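PDB 6WI4: caspase-3 from Porites astreoides, which probably cleaves protein substrates after aspartate as a cysteine protease of the caspase family, acting in coral apoptosis. Local coordinates for residues A[129-134]-A[150-155]. Residues are numbered along the deposited sequence; the frame is centred on the assembly and turned at random.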
loop_
_atom_site.group_PDB
_atom_site.type_symbol
_atom_site.label_atom_id
_atom_site.label_comp_id
_atom_site.label_asym_id
_atom_site.label_seq_id
_atom_site.Cartn_x
_atom_site.Cartn_y
_atom_site.Cartn_z
ATOM N N ALA A 129 1.879 -3.415 6.633
ATOM C CA ALA A 129 1.833 -4.742 7.230
ATOM C C ALA A 129 3.246 -5.143 7.613
ATOM O O ALA A 129 4.224 -4.683 7.016
ATOM C CB ALA A 129 1.235 -5.785 6.268
ATOM N N CYS A 130 3.351 -6.003 8.616
ATOM C CA CYS A 130 4.670 -6.514 8.932
ATOM C C CYS A 130 5.159 -7.413 7.808
ATOM O O CYS A 130 4.371 -7.999 7.060
ATOM C CB CYS A 130 4.635 -7.265 10.256
ATOM S SG CYS A 130 4.491 -6.179 11.667
ATOM N N GLN A 131 6.485 -7.491 7.671
ATOM C CA GLN A 131 7.126 -8.321 6.658
ATOM C C GLN A 131 8.052 -9.338 7.313
ATOM O O GLN A 131 8.982 -9.840 6.678
ATOM C CB GLN A 131 7.870 -7.443 5.645
ATOM C CG GLN A 131 6.916 -6.561 4.830
ATOM C CD GLN A 131 7.605 -5.518 3.951
ATOM O OE1 GLN A 131 7.238 -4.338 3.976
ATOM N NE2 GLN A 131 8.575 -5.947 3.150
ATOM N N GLY A 132 7.786 -9.661 8.569
ATOM C CA GLY A 132 8.695 -10.454 9.372
ATOM C C GLY A 132 8.524 -10.092 10.833
ATOM O O GLY A 132 7.587 -9.396 11.213
ATOM N N HIS A 133 9.463 -10.565 11.652
ATOM C CA HIS A 133 9.331 -10.364 13.089
ATOM C C HIS A 133 10.644 -9.931 13.734
ATOM O O HIS A 133 10.896 -10.259 14.901
ATOM C CB HIS A 133 8.819 -11.634 13.771
ATOM C CG HIS A 133 9.615 -12.855 13.433
ATOM N ND1 HIS A 133 9.179 -13.800 12.528
ATOM C CD2 HIS A 133 10.828 -13.276 13.863
ATOM C CE1 HIS A 133 10.085 -14.756 12.424
ATOM N NE2 HIS A 133 11.097 -14.461 13.221
ATOM N N GLU A 134 11.492 -9.208 13.003
ATOM C CA GLU A 134 12.690 -8.598 13.560
ATOM C C GLU A 134 12.497 -7.096 13.730
ATOM O O GLU A 134 11.828 -6.439 12.922
ATOM C CB GLU A 134 13.916 -8.847 12.671
ATOM C CG GLU A 134 14.220 -10.315 12.418
ATOM C CD GLU A 134 14.674 -11.043 13.670
ATOM O OE1 GLU A 134 15.286 -10.394 14.546
ATOM O OE2 GLU A 134 14.416 -12.263 13.778
ATOM N N ALA A 150 4.741 -0.462 -3.092
ATOM C CA ALA A 150 5.252 0.427 -2.058
ATOM C C ALA A 150 5.032 -0.243 -0.708
ATOM O O ALA A 150 3.902 -0.316 -0.218
ATOM C CB ALA A 150 4.563 1.786 -2.131
ATOM N N TYR A 151 6.113 -0.739 -0.114
ATOM C CA TYR A 151 6.072 -1.491 1.134
ATOM C C TYR A 151 6.437 -0.607 2.320
ATOM O O TYR A 151 7.380 0.181 2.245
ATOM C CB TYR A 151 7.074 -2.643 1.076
ATOM C CG TYR A 151 6.651 -3.836 0.265
ATOM C CD1 TYR A 151 5.918 -4.864 0.845
ATOM C CD2 TYR A 151 7.036 -3.963 -1.060
ATOM C CE1 TYR A 151 5.571 -5.990 0.123
ATOM C CE2 TYR A 151 6.687 -5.087 -1.799
ATOM C CZ TYR A 151 5.952 -6.092 -1.196
ATOM O OH TYR A 151 5.597 -7.216 -1.908
ATOM N N SER A 152 5.736 -0.801 3.441
ATOM C CA SER A 152 5.992 0.022 4.624
ATOM C C SER A 152 7.354 -0.255 5.263
ATOM O O SER A 152 7.904 0.637 5.921
ATOM C CB SER A 152 4.883 -0.175 5.662
ATOM O OG SER A 152 4.873 -1.487 6.222
ATOM N N THR A 153 7.905 -1.458 5.112
ATOM C CA THR A 153 9.133 -1.830 5.817
ATOM C C THR A 153 10.017 -2.636 4.864
ATOM O O THR A 153 9.897 -2.531 3.640
ATOM C CB THR A 153 8.795 -2.522 7.160
ATOM O OG1 THR A 153 9.994 -2.638 7.943
ATOM C CG2 THR A 153 8.163 -3.908 6.979
ATOM N N VAL A 154 10.962 -3.389 5.425
ATOM C CA VAL A 154 11.965 -4.148 4.678
ATOM C C VAL A 154 11.684 -5.628 4.903
ATOM O O VAL A 154 11.237 -6.007 5.997
ATOM C CB VAL A 154 13.381 -3.754 5.134
ATOM C CG1 VAL A 154 14.443 -4.749 4.633
ATOM C CG2 VAL A 154 13.697 -2.349 4.702
ATOM N N PRO A 155 11.884 -6.497 3.911
ATOM C CA PRO A 155 11.641 -7.925 4.129
ATOM C C PRO A 155 12.367 -8.442 5.361
ATOM O O PRO A 155 13.564 -8.188 5.558
ATOM C CB PRO A 155 12.173 -8.567 2.842
ATOM C CG PRO A 155 11.912 -7.532 1.815
ATOM C CD PRO A 155 12.188 -6.211 2.496
HETATM O O HOH W 1 4.720 -3.572 4.505
#
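Gln131 reaches across to segment 150-155 and carries most of this contact through its side-chain amide. Thr153 N donates to Gln131 OE1 over 3.2 Å, a bent bond (146° at the hydrogen) whose donor stands 35° off the carbonyl plane. A water gives OE1 a second grip: it lies 2.7 Å from Gln131 OE1 and 2.8 Å from Ala129 O, placed to donate to either, and bonds Ser152 OG, which also pairs with Ser159.

Carbon contacts flank the same amide. Gln131 is extended beyond CG, which lays its chain alongside Thr153, Gln131 CG lying 3.6 Å from Thr153 CG2; Thr153 OG1 is turned instead to Tyr158 O. The Gln131 and Tyr151 side chains cross at about a right angle, with the amide plane turned 46° from the ring plane and Gln131 CD 3.6 Å from Tyr151 CD1. Gln131 NE2 lies 3.7 Å from Pro155 CD.

Gln131's backbone bonds to Gly156 and Tyr157. Cys130, in the caspase QACXG motif (here QACQG), is probably the catalytic cysteine, as in other caspases, and packs on an acidic side chain of the bound peptide. A carbonyl oxygen shared by a backbone N-H and a water thus joins the loop carrying that cysteine to the chain just after strand 147-151.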